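Local coordinates for ABC transporter, substrate binding protein (Agrobacterium tumefaciens, PDB 3C9H) that probably captures a solute in the periplasm for delivery to an ABC importer in the inner membrane, and can hold a magnesium ion, at residues T70-I73 against Y74-I77; V78-D82 against A83-T87; V100-N104 against D105-Q109; V183-L186 against F187-D191; N233-G236 against S237-A240. All coordinates share one frame; numbering follows the deposited sequence.

Interaction 1: T70-I73 against Y74-I77; sequences TGEI and YDRI
Tyr74, Asp75, Arg76 and Ile77 each return their backbone N-H four residues, to the carbonyl oxygens of Thr70, Gly71, Glu72 and Ile73 in turn, and Arg76 N to Glu72 O is the shortest of the four at 2.8 Å. Side chains one turn apart are thereby brought into line. Ile73 and Ile77 lie next to each other and point the same way, the CG2 branch of Ile73 meeting CD1 of Ile77 at 3.8 Å, with Ala91 of strand 90-93 touching both. A polar version of the same spacing joins Glu72 and Arg76. The bend of Glu72 at chi2 (54°) brings its carboxylate obliquely across the aliphatic part of Arg76, OE2 standing 3.8 Å from Arg76 CB. The charged ends themselves stay apart and share a water, which donates to Glu72 OE2 at 3.0 Å and accepts from Arg76 NH1 at 3.3 Å; the direct salt bridges of the guanidinium go to Glu66 and Glu80. Asp75 brings a second carboxylate near, its plane turned 83° from that of Glu72. At the helix start Thr70 OG1 is hydrogen-bonded to Gly182 N and to a citrate probably taken up from the crystallisation liquor, a position consistent with the ligand cleft of a periplasmic binding protein.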
loop_
_atom_site.group_PDB
_atom_site.type_symbol
_atom_site.label_atom_id
_atom_site.label_comp_id
_atom_site.label_asym_id
_atom_site.label_seq_id
_atom_site.Cartn_x
_atom_site.Cartn_y
_atom_site.Cartn_z
ATOM N N THR A 70 4.455 4.236 -6.195
ATOM C CA THR A 70 5.055 4.790 -4.966
ATOM C C THR A 70 6.463 5.369 -5.219
ATOM O O THR A 70 6.820 6.436 -4.731
ATOM C CB THR A 70 5.077 3.701 -3.860
ATOM O OG1 THR A 70 5.691 2.502 -4.357
ATOM C CG2 THR A 70 3.660 3.383 -3.333
ATOM N N GLY A 71 7.250 4.661 -6.018
ATOM C CA GLY A 71 8.623 5.099 -6.359
ATOM C C GLY A 71 8.648 6.382 -7.160
ATOM O O GLY A 71 9.599 7.159 -7.075
ATOM N N GLU A 72 7.600 6.609 -7.938
ATOM C CA GLU A 72 7.447 7.811 -8.722
ATOM C C GLU A 72 7.003 9.001 -7.887
ATOM O O GLU A 72 7.428 10.143 -8.147
ATOM C CB GLU A 72 6.460 7.558 -9.866
ATOM C CG GLU A 72 6.225 8.760 -10.778
ATOM C CD GLU A 72 7.490 9.385 -11.369
ATOM O OE1 GLU A 72 8.552 8.723 -11.456
ATOM O OE2 GLU A 72 7.390 10.559 -11.782
ATOM N N ILE A 73 6.159 8.754 -6.887
ATOM C CA ILE A 73 5.795 9.799 -5.926
ATOM C C ILE A 73 7.074 10.340 -5.318
ATOM O O ILE A 73 7.290 11.538 -5.330
ATOM C CB ILE A 73 4.864 9.307 -4.814
ATOM C CG1 ILE A 73 3.493 8.890 -5.402
ATOM C CG2 ILE A 73 4.675 10.396 -3.754
ATOM C CD1 ILE A 73 2.571 8.116 -4.413
ATOM N N TYR A 74 7.906 9.446 -4.800
ATOM C CA TYR A 74 9.195 9.820 -4.208
ATOM C C TYR A 74 10.091 10.574 -5.203
ATOM O O TYR A 74 10.547 11.690 -4.942
ATOM C CB TYR A 74 9.913 8.555 -3.689
ATOM C CG TYR A 74 11.289 8.856 -3.115
ATOM C CD1 TYR A 74 11.449 9.260 -1.798
ATOM C CD2 TYR A 74 12.425 8.724 -3.902
ATOM C CE1 TYR A 74 12.721 9.569 -1.289
ATOM C CE2 TYR A 74 13.685 9.005 -3.395
ATOM C CZ TYR A 74 13.828 9.429 -2.102
ATOM O OH TYR A 74 15.098 9.725 -1.619
ATOM N N ASP A 75 10.380 9.946 -6.333
ATOM C CA ASP A 75 11.267 10.544 -7.331
ATOM C C ASP A 75 10.806 11.914 -7.801
ATOM O O ASP A 75 11.614 12.843 -7.972
ATOM C CB ASP A 75 11.399 9.635 -8.553
ATOM C CG ASP A 75 12.224 8.426 -8.292
ATOM O OD1 ASP A 75 12.937 8.387 -7.268
ATOM O OD2 ASP A 75 12.171 7.501 -9.133
ATOM N N ARG A 76 9.516 12.053 -8.027
ATOM C CA ARG A 76 8.976 13.290 -8.541
ATOM C C ARG A 76 9.021 14.434 -7.527
ATOM O O ARG A 76 9.374 15.567 -7.859
ATOM C CB ARG A 76 7.556 13.067 -8.986
ATOM C CG ARG A 76 6.926 14.268 -9.623
ATOM C CD ARG A 76 5.845 13.844 -10.602
ATOM N NE ARG A 76 4.977 14.987 -10.857
ATOM C CZ ARG A 76 3.784 14.927 -11.406
ATOM N NH1 ARG A 76 3.256 13.755 -11.722
ATOM N NH2 ARG A 76 3.080 16.055 -11.543
ATOM N N ILE A 77 8.662 14.139 -6.288
ATOM C CA ILE A 77 8.724 15.151 -5.247
ATOM C C ILE A 77 10.175 15.628 -5.043
ATOM O O ILE A 77 10.430 16.836 -4.925
ATOM C CB ILE A 77 8.088 14.640 -3.925
ATOM C CG1 ILE A 77 6.562 14.578 -4.090
ATOM C CG2 ILE A 77 8.504 15.550 -2.747
ATOM C CD1 ILE A 77 5.803 13.942 -2.946
HETATM O O HOH W 1 4.556 10.860 -12.559
#

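Interaction 2: V78-D82 against A83-T87; sequences VKETD and AGKKT
Glu80 reaches Thr87 because its CG stands anti to its own carbonyl carbon (chi1 -71°) and the chain then runs straight, while Thr87 turns OG1 away from its backbone N (chi1 -165°). The hydroxyl donates to Glu80 OE1 at 2.7 Å, meeting the oxygen almost in line with its C-O bond. Between these two residues the chain leaves helix 70-82 through a Schellman motif. Gly84, with a phi of 80°, makes the reversal; its N bonds to Thr81 O at 3.0 Å, from above the carbonyl plane, and Lys85 N closes the wider loop to Glu80 O at 3.1 Å. A water bridges the turn, donating to Thr81 O at 2.7 Å and to Lys85 O at 2.9 Å. Lys85, bent at chi3, crosses Glu80 at about a right angle and rests its NZ 3.7 Å from Glu80 CG, so the ammonium touches the methylene part and not the carboxylate oxygens. Tyr39 OH also bonds to Glu80 OE1, and Arg76 forms a salt bridge with OE2. With two hydroxyls and a guanidinium around it, the Glu80 carboxylate is fixed in rotation and probably remains ionised, tying the loop that follows the helix back to its last turns.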
loop_
_atom_site.group_PDB
_atom_site.type_symbol
_atom_site.label_atom_id
_atom_site.label_comp_id
_atom_site.label_asym_id
_atom_site.label_seq_id
_atom_site.Cartn_x
_atom_site.Cartn_y
_atom_site.Cartn_z
ATOM N N VAL A 78 11.113 14.691 -5.017
ATOM C CA VAL A 78 12.543 15.037 -4.880
ATOM C C VAL A 78 13.024 15.887 -6.076
ATOM O O VAL A 78 13.679 16.908 -5.900
ATOM C CB VAL A 78 13.437 13.787 -4.749
ATOM C CG1 VAL A 78 14.987 14.176 -4.845
ATOM C CG2 VAL A 78 13.167 13.067 -3.444
ATOM N N LYS A 79 12.719 15.446 -7.282
ATOM C CA LYS A 79 13.109 16.175 -8.492
ATOM C C LYS A 79 12.525 17.568 -8.597
ATOM O O LYS A 79 13.243 18.517 -8.900
ATOM C CB LYS A 79 12.723 15.400 -9.731
ATOM C CG LYS A 79 13.698 14.334 -10.032
ATOM C CD LYS A 79 13.309 13.583 -11.288
ATOM C CE LYS A 79 13.956 12.186 -11.361
ATOM N NZ LYS A 79 12.943 11.231 -11.943
ATOM N N GLU A 80 11.228 17.688 -8.359
ATOM C CA GLU A 80 10.554 18.967 -8.438
ATOM C C GLU A 80 11.049 19.919 -7.358
ATOM O O GLU A 80 11.344 21.071 -7.641
ATOM C CB GLU A 80 9.030 18.811 -8.383
ATOM C CG GLU A 80 8.469 18.202 -9.670
ATOM C CD GLU A 80 6.995 17.787 -9.605
ATOM O OE1 GLU A 80 6.400 17.705 -8.501
ATOM O OE2 GLU A 80 6.420 17.527 -10.699
ATOM N N THR A 81 11.171 19.423 -6.135
ATOM C CA THR A 81 11.643 20.234 -5.035
ATOM C C THR A 81 13.079 20.699 -5.319
ATOM O O THR A 81 13.360 21.881 -5.222
ATOM C CB THR A 81 11.590 19.479 -3.689
ATOM O OG1 THR A 81 10.243 19.045 -3.432
ATOM C CG2 THR A 81 12.052 20.404 -2.532
ATOM N N ASP A 82 13.953 19.779 -5.703
ATOM C CA ASP A 82 15.358 20.097 -5.973
ATOM C C ASP A 82 15.492 21.149 -7.085
ATOM O O ASP A 82 16.416 21.982 -7.061
ATOM C CB ASP A 82 16.151 18.842 -6.370
ATOM C CG ASP A 82 16.466 17.915 -5.189
ATOM O OD1 ASP A 82 16.231 18.263 -4.005
ATOM O OD2 ASP A 82 16.957 16.802 -5.462
ATOM N N ALA A 83 14.590 21.092 -8.050
ATOM C CA ALA A 83 14.560 22.018 -9.188
ATOM C C ALA A 83 14.111 23.445 -8.847
ATOM O O ALA A 83 14.153 24.324 -9.700
ATOM C CB ALA A 83 13.674 21.446 -10.286
ATOM N N GLY A 84 13.676 23.682 -7.614
ATOM C CA GLY A 84 13.166 24.982 -7.205
ATOM C C GLY A 84 11.732 25.203 -7.644
ATOM O O GLY A 84 11.219 26.331 -7.592
ATOM N N LYS A 85 11.079 24.132 -8.084
ATOM C CA LYS A 85 9.694 24.201 -8.535
ATOM C C LYS A 85 8.737 23.865 -7.402
ATOM O O LYS A 85 9.129 23.343 -6.358
ATOM C CB LYS A 85 9.458 23.207 -9.668
ATOM C CG LYS A 85 10.211 23.498 -10.940
ATOM C CD LYS A 85 9.895 22.445 -12.000
ATOM C CE LYS A 85 10.633 21.107 -11.765
ATOM N NZ LYS A 85 10.035 19.938 -12.498
ATOM N N LYS A 86 7.462 24.134 -7.620
ATOM C CA LYS A 86 6.460 23.630 -6.715
ATOM C C LYS A 86 6.150 22.146 -7.007
ATOM O O LYS A 86 6.502 21.587 -8.055
ATOM C CB LYS A 86 5.229 24.561 -6.691
ATOM C CG LYS A 86 5.561 25.983 -6.059
ATOM C CD LYS A 86 5.918 25.899 -4.549
ATOM C CE LYS A 86 6.756 27.046 -3.999
ATOM N NZ LYS A 86 7.585 26.583 -2.812
ATOM N N THR A 87 5.528 21.495 -6.040
ATOM C CA THR A 87 5.221 20.078 -6.150
ATOM C C THR A 87 3.802 19.864 -5.612
ATOM O O THR A 87 3.066 20.822 -5.402
ATOM C CB THR A 87 6.338 19.211 -5.451
ATOM O OG1 THR A 87 6.235 17.837 -5.841
ATOM C CG2 THR A 87 6.298 19.292 -3.916
HETATM O O HOH W 2 11.486 23.760 -4.714
#

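Interaction 3: V100-N104 against D105-Q109; sequences VKLSN and DGYAQ
Leu102 and Tyr107 meet at the C-terminal end of helix 96-104, where the chain turns out of the helix toward the short strand 108-109. The carbonyl oxygen of Leu102 is the centre of this turn: Tyr107 N bonds to it at 2.9 Å, and Asp105 N adds a weak bond to the same atom while making a better one to Lys101 O. Gly106, with a phi of 94°, takes the backbone round the bend. The side chains of Leu102 and Tyr107 run at about a right angle, CD2 of the leucine touching CB of the tyrosine at 3.7 Å, and Leu102 O lies at the edge of the tyrosine ring, close to its plane. The phenol end extends to helix 70-82, where OH is hydrogen-bonded to Asp82.

The exit leads into a short, weakly bonded strand: Ala108 and Gln109 run antiparallel to strand 258-268, with Gln109 paired through the backbone to Val267. A water spans the exit, donating to Ser103 O at 2.7 Å and to Ala108 O at 2.9 Å. Nearby, Ala108 CB packs on Ser103 OG at 3.7 Å, the serine hydroxyl being bonded to Gln99 O in the preceding turn. One salt bridge flanks the turn. Lys101 stretches out along its chain and bends only at the last torsion (chi4 52°), which brings NZ to 3.0 Å from Asp105 OD2, on the syn lone pair of that oxygen. The lysine chain crosses the aspartate obliquely, its CG lying 3.4 Å from Asp105 OD2.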
loop_
_atom_site.group_PDB
_atom_site.type_symbol
_atom_site.label_atom_id
_atom_site.label_comp_id
_atom_site.label_asym_id
_atom_site.label_seq_id
_atom_site.Cartn_x
_atom_site.Cartn_y
_atom_site.Cartn_z
ATOM N N VAL A 100 8.804 8.241 4.865
ATOM C CA VAL A 100 9.604 8.628 6.033
ATOM C C VAL A 100 10.945 9.213 5.568
ATOM O O VAL A 100 11.389 10.218 6.105
ATOM C CB VAL A 100 9.775 7.458 7.023
ATOM C CG1 VAL A 100 10.835 7.805 8.152
ATOM C CG2 VAL A 100 8.418 7.123 7.648
ATOM N N LYS A 101 11.573 8.621 4.555
ATOM C CA LYS A 101 12.761 9.260 3.953
ATOM C C LYS A 101 12.544 10.701 3.459
ATOM O O LYS A 101 13.353 11.569 3.764
ATOM C CB LYS A 101 13.371 8.400 2.848
ATOM C CG LYS A 101 14.663 8.988 2.273
ATOM C CD LYS A 101 15.401 7.964 1.471
ATOM C CE LYS A 101 16.791 8.476 0.993
ATOM N NZ LYS A 101 17.685 9.048 2.101
ATOM N N LEU A 102 11.490 10.973 2.679
ATOM C CA LEU A 102 11.187 12.354 2.302
ATOM C C LEU A 102 11.126 13.244 3.528
ATOM O O LEU A 102 11.711 14.317 3.544
ATOM C CB LEU A 102 9.857 12.498 1.559
ATOM C CG LEU A 102 9.684 11.976 0.137
ATOM C CD1 LEU A 102 8.195 12.070 -0.243
ATOM C CD2 LEU A 102 10.540 12.727 -0.854
ATOM N N SER A 103 10.403 12.790 4.550
ATOM C CA SER A 103 10.176 13.566 5.754
ATOM C C SER A 103 11.494 13.791 6.506
ATOM O O SER A 103 11.775 14.898 7.011
ATOM C CB SER A 103 9.153 12.842 6.635
ATOM O OG SER A 103 7.912 12.685 5.956
ATOM N N ASN A 104 12.310 12.749 6.567
ATOM C CA ASN A 104 13.638 12.856 7.183
ATOM C C ASN A 104 14.602 13.815 6.432
ATOM O O ASN A 104 15.449 14.464 7.048
ATOM C CB ASN A 104 14.239 11.454 7.283
ATOM C CG ASN A 104 15.445 11.399 8.181
ATOM O OD1 ASN A 104 16.572 11.211 7.700
ATOM N ND2 ASN A 104 15.237 11.574 9.482
ATOM N N ASP A 105 14.497 13.899 5.108
ATOM C CA ASP A 105 15.459 14.648 4.300
ATOM C C ASP A 105 15.009 16.067 4.011
ATOM O O ASP A 105 15.664 16.781 3.248
ATOM C CB ASP A 105 15.748 13.931 2.978
ATOM C CG ASP A 105 16.506 12.640 3.160
ATOM O OD1 ASP A 105 17.094 12.446 4.234
ATOM O OD2 ASP A 105 16.541 11.812 2.220
ATOM N N GLY A 106 13.901 16.492 4.615
ATOM C CA GLY A 106 13.466 17.873 4.476
ATOM C C GLY A 106 12.462 18.156 3.370
ATOM O O GLY A 106 12.142 19.316 3.134
ATOM N N TYR A 107 11.954 17.102 2.718
ATOM C CA TYR A 107 11.006 17.243 1.619
ATOM C C TYR A 107 9.538 17.353 2.060
ATOM O O TYR A 107 8.664 17.615 1.231
ATOM C CB TYR A 107 11.194 16.100 0.588
ATOM C CG TYR A 107 12.508 16.197 -0.154
ATOM C CD1 TYR A 107 12.616 16.917 -1.344
ATOM C CD2 TYR A 107 13.655 15.595 0.351
ATOM C CE1 TYR A 107 13.837 17.037 -2.010
ATOM C CE2 TYR A 107 14.889 15.693 -0.318
ATOM C CZ TYR A 107 14.972 16.421 -1.490
ATOM O OH TYR A 107 16.178 16.515 -2.137
ATOM N N ALA A 108 9.276 17.172 3.354
ATOM C CA ALA A 108 7.962 17.380 3.927
ATOM C C ALA A 108 7.971 18.638 4.803
ATOM O O ALA A 108 9.033 19.223 5.086
ATOM C CB ALA A 108 7.531 16.156 4.727
ATOM N N GLN A 109 6.781 19.062 5.216
ATOM C CA GLN A 109 6.643 20.106 6.221
ATOM C C GLN A 109 5.628 19.648 7.278
ATOM O O GLN A 109 4.749 18.834 6.998
ATOM C CB GLN A 109 6.245 21.447 5.591
ATOM C CG GLN A 109 4.944 21.440 4.802
ATOM C CD GLN A 109 4.590 22.821 4.286
ATOM O OE1 GLN A 109 4.216 23.688 5.057
ATOM N NE2 GLN A 109 4.717 23.032 2.980
HETATM O O HOH W 3 10.847 17.105 5.866
#

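Interaction 4: V183-L186 against F187-D191; sequences VGFL and FMSRD
Phe187 and Leu186 bear most of this contact, with Ser189 next, in alpha-helix 183-194, most of whose residues here are buried. One turn before Phe187, Val183 lies beside it and points the same way. With CG2 anti to the backbone N of Val183, that methyl sits over a face of the phenylalanine ring, 4.0 Å from the centroid and 23° off the normal, a CH-pi contact displaced toward the rim; its nearest ring atom is CZ at 3.7 Å. Strands 230-235 and 258-268 also pack on the Phe187 side chain, through Leu235 and Met261 among others, so the ring joins the helix to the strands beside it. Phe185 turns to helix 338-353 and makes a cation-pi contact with Arg341. Near the start of the helix Val183 N is weakly bonded to a citrate, which probably came from the crystallisation liquor.

Leu186 contributes chiefly through its carbonyl oxygen, which takes two donors. Arg190 N reaches it at 3.0 Å in the usual helical bond. Ser189 supplies the other: its hydroxyl is placed between the backbone N and the carbonyl carbon (chi1 79°), and OG donates to Leu186 O at 2.9 Å. The same oxygen is also approached by Arg190 CG, at 3.1 Å.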
loop_
_atom_site.group_PDB
_atom_site.type_symbol
_atom_site.label_atom_id
_atom_site.label_comp_id
_atom_site.label_asym_id
_atom_site.label_seq_id
_atom_site.Cartn_x
_atom_site.Cartn_y
_atom_site.Cartn_z
ATOM N N VAL A 183 5.863 -0.525 -2.555
ATOM C CA VAL A 183 5.139 -1.324 -1.526
ATOM C C VAL A 183 5.569 -2.795 -1.584
ATOM O O VAL A 183 5.745 -3.444 -0.555
ATOM C CB VAL A 183 3.598 -1.154 -1.537
ATOM C CG1 VAL A 183 2.959 -1.922 -2.691
ATOM C CG2 VAL A 183 3.026 -1.570 -0.160
ATOM N N GLY A 184 5.819 -3.290 -2.786
ATOM C CA GLY A 184 6.428 -4.617 -2.965
ATOM C C GLY A 184 7.744 -4.735 -2.235
ATOM O O GLY A 184 7.964 -5.713 -1.501
ATOM N N PHE A 185 8.637 -3.758 -2.437
ATOM C CA PHE A 185 9.897 -3.763 -1.739
ATOM C C PHE A 185 9.699 -3.754 -0.206
ATOM O O PHE A 185 10.327 -4.521 0.524
ATOM C CB PHE A 185 10.806 -2.596 -2.159
ATOM C CG PHE A 185 12.085 -2.592 -1.387
ATOM C CD1 PHE A 185 13.141 -3.371 -1.796
ATOM C CD2 PHE A 185 12.180 -1.909 -0.177
ATOM C CE1 PHE A 185 14.318 -3.431 -1.021
ATOM C CE2 PHE A 185 13.336 -1.969 0.605
ATOM C CZ PHE A 185 14.397 -2.741 0.186
ATOM N N LEU A 186 8.811 -2.896 0.269
ATOM C CA LEU A 186 8.508 -2.834 1.696
ATOM C C LEU A 186 8.109 -4.209 2.209
ATOM O O LEU A 186 8.634 -4.664 3.211
ATOM C CB LEU A 186 7.396 -1.801 1.972
ATOM C CG LEU A 186 7.008 -1.547 3.443
ATOM C CD1 LEU A 186 8.152 -0.888 4.175
ATOM C CD2 LEU A 186 5.740 -0.696 3.574
ATOM N N PHE A 187 7.174 -4.871 1.531
ATOM C CA PHE A 187 6.697 -6.154 2.000
ATOM C C PHE A 187 7.863 -7.161 2.021
ATOM O O PHE A 187 7.997 -7.911 2.978
ATOM C CB PHE A 187 5.538 -6.703 1.149
ATOM C CG PHE A 187 4.211 -5.945 1.275
ATOM C CD1 PHE A 187 3.827 -5.298 2.465
ATOM C CD2 PHE A 187 3.308 -5.974 0.218
ATOM C CE1 PHE A 187 2.589 -4.640 2.551
ATOM C CE2 PHE A 187 2.070 -5.335 0.292
ATOM C CZ PHE A 187 1.708 -4.667 1.461
ATOM N N MET A 188 8.680 -7.198 0.969
ATOM C CA MET A 188 9.842 -8.111 0.948
ATOM C C MET A 188 10.800 -7.800 2.097
ATOM O O MET A 188 11.301 -8.703 2.768
ATOM C CB MET A 188 10.586 -8.036 -0.390
ATOM C CG MET A 188 11.903 -8.876 -0.477
ATOM S SD MET A 188 11.581 -10.639 -0.384
ATOM C CE MET A 188 9.829 -10.822 -0.841
ATOM N N SER A 189 11.043 -6.525 2.356
ATOM C CA SER A 189 11.991 -6.165 3.417
ATOM C C SER A 189 11.450 -6.595 4.800
ATOM O O SER A 189 12.224 -7.050 5.673
ATOM C CB SER A 189 12.362 -4.678 3.341
ATOM O OG SER A 189 11.352 -3.842 3.893
ATOM N N ARG A 190 10.121 -6.532 4.967
ATOM C CA ARG A 190 9.488 -7.010 6.186
ATOM C C ARG A 190 9.470 -8.547 6.284
ATOM O O ARG A 190 9.678 -9.094 7.361
ATOM C CB ARG A 190 8.071 -6.454 6.326
ATOM C CG ARG A 190 7.958 -4.936 6.264
ATOM C CD ARG A 190 8.891 -4.235 7.233
ATOM N NE ARG A 190 8.409 -4.304 8.610
ATOM C CZ ARG A 190 9.086 -3.833 9.660
ATOM N NH1 ARG A 190 10.286 -3.272 9.494
ATOM N NH2 ARG A 190 8.562 -3.915 10.884
ATOM N N ASP A 191 9.184 -9.228 5.173
ATOM C CA ASP A 191 9.278 -10.692 5.115
ATOM C C ASP A 191 10.667 -11.170 5.597
ATOM O O ASP A 191 10.780 -12.084 6.397
ATOM C CB ASP A 191 9.067 -11.185 3.683
ATOM C CG ASP A 191 7.614 -11.236 3.267
ATOM O OD1 ASP A 191 6.715 -11.244 4.137
ATOM O OD2 ASP A 191 7.369 -11.310 2.044
#

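Interaction 5: N233-G236 against S237-A240; sequences NILG and SYAA
Leu235 and Tyr238 pack together at a strand-to-helix junction, where strand 230-235 gives way to helix 236-245 and Leu235 occupies the N-cap position. Backbone hydrogen bonds start the helix. Ala239 N donates to Leu235 O at 2.9 Å, lying in the carbonyl plane, and Ala240 N to Gly236 O, also at 2.9 Å, tilted 28° out of it. On the strand side, Asn233 and Ile234 both face Val138 in a G1 beta bulge just before the junction.

The aromatic contact is a CH-pi interaction. Leu235 and Tyr238 lie side by side, pointing the same way, and the leucine CD1 methyl stands over one face of the ring, 3.9 Å from its centroid and 19° off the normal. It is offset toward the rim, its nearest ring atom being CE2 at 3.7 Å. The other branch of Leu235 belongs to a different neighbour, Phe187 of helix 183-194.

The alanine methyls meet backbone carbonyls: Ala239 CB sits 3.5 Å from Leu235 O, and Ala240 CB lies at the same distance from Gly236 O. The polar side chains of the first turn find their partners elsewhere. Ser237 OG bonds to Glu135, while Tyr238 points into the metal site, its OH hydrogen-bonded both to the backbone N of Asp43, a ligand of the magnesium ion, and to O2 of a bound citrate.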
loop_
_atom_site.group_PDB
_atom_site.type_symbol
_atom_site.label_atom_id
_atom_site.label_comp_id
_atom_site.label_asym_id
_atom_site.label_seq_id
_atom_site.Cartn_x
_atom_site.Cartn_y
_atom_site.Cartn_z
ATOM N N ASN A 233 1.701 -11.686 -1.610
ATOM C CA ASN A 233 1.914 -10.310 -1.106
ATOM C C ASN A 233 1.073 -9.248 -1.789
ATOM O O ASN A 233 1.537 -8.134 -2.055
ATOM C CB ASN A 233 3.391 -9.920 -1.190
ATOM C CG ASN A 233 4.180 -10.293 0.049
ATOM O OD1 ASN A 233 5.370 -9.930 0.177
ATOM N ND2 ASN A 233 3.544 -10.994 0.968
ATOM N N ILE A 234 -0.190 -9.574 -2.016
ATOM C CA ILE A 234 -1.112 -8.696 -2.698
ATOM C C ILE A 234 -1.805 -7.848 -1.634
ATOM O O ILE A 234 -2.017 -8.314 -0.521
ATOM C CB ILE A 234 -2.148 -9.525 -3.540
ATOM C CG1 ILE A 234 -1.382 -10.471 -4.479
ATOM C CG2 ILE A 234 -3.110 -8.601 -4.327
ATOM C CD1 ILE A 234 -0.335 -9.774 -5.359
ATOM N N LEU A 235 -2.157 -6.607 -1.986
ATOM C CA LEU A 235 -2.895 -5.747 -1.084
ATOM C C LEU A 235 -4.285 -6.325 -0.779
ATOM O O LEU A 235 -5.107 -6.499 -1.670
ATOM C CB LEU A 235 -2.966 -4.314 -1.625
ATOM C CG LEU A 235 -1.650 -3.505 -1.667
ATOM C CD1 LEU A 235 -1.915 -2.111 -2.246
ATOM C CD2 LEU A 235 -0.967 -3.417 -0.272
ATOM N N GLY A 236 -4.542 -6.598 0.495
ATOM C CA GLY A 236 -5.794 -7.232 0.916
ATOM C C GLY A 236 -7.005 -6.361 0.662
ATOM O O GLY A 236 -8.068 -6.856 0.366
ATOM N N SER A 237 -6.832 -5.047 0.790
ATOM C CA SER A 237 -7.915 -4.093 0.555
ATOM C C SER A 237 -8.374 -4.155 -0.899
ATOM O O SER A 237 -9.544 -4.240 -1.183
ATOM C CB SER A 237 -7.424 -2.686 0.907
ATOM O OG SER A 237 -6.118 -2.471 0.380
ATOM N N TYR A 238 -7.424 -4.131 -1.824
ATOM C CA TYR A 238 -7.705 -4.224 -3.244
ATOM C C TYR A 238 -8.278 -5.595 -3.563
ATOM O O TYR A 238 -9.189 -5.701 -4.388
ATOM C CB TYR A 238 -6.426 -4.024 -4.039
ATOM C CG TYR A 238 -5.842 -2.606 -4.032
ATOM C CD1 TYR A 238 -6.328 -1.600 -3.190
ATOM C CD2 TYR A 238 -4.797 -2.293 -4.867
ATOM C CE1 TYR A 238 -5.755 -0.317 -3.188
ATOM C CE2 TYR A 238 -4.242 -1.035 -4.887
ATOM C CZ TYR A 238 -4.730 -0.040 -4.045
ATOM O OH TYR A 238 -4.153 1.210 -4.063
ATOM N N ALA A 239 -7.755 -6.637 -2.912
ATOM C CA ALA A 239 -8.231 -7.982 -3.160
ATOM C C ALA A 239 -9.704 -8.083 -2.743
ATOM O O ALA A 239 -10.503 -8.622 -3.482
ATOM C CB ALA A 239 -7.368 -8.997 -2.431
ATOM N N ALA A 240 -10.044 -7.555 -1.568
ATOM C CA ALA A 240 -11.435 -7.530 -1.100
ATOM C C ALA A 240 -12.335 -6.733 -2.050
ATOM O O ALA A 240 -13.470 -7.152 -2.318
ATOM C CB ALA A 240 -11.536 -7.011 0.337
#

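Each of the five contacts is local to one continuous run of chain, so they follow in series, with no nesting or crossing and no long loop closed. Interaction 1 starts helix 70-82 and interaction 2 ends it, turning the chain toward strand 90-93. Interaction 3 ends the next helix and lies against both, with Tyr74 packing on Leu102 and Val78 CG2 lying 3.7 Å from Leu102 CD2. Much later, interaction 4 returns to the start of helix 70-82, Val183 N coming 3.5 Å from Thr70 OG1. Interaction 5, leaving strand 230-235, meets it through Leu235 CD2 and Phe187 CZ, 3.4 Å apart. Residues of 1, 4 and 5 thus gather round the bound citrate.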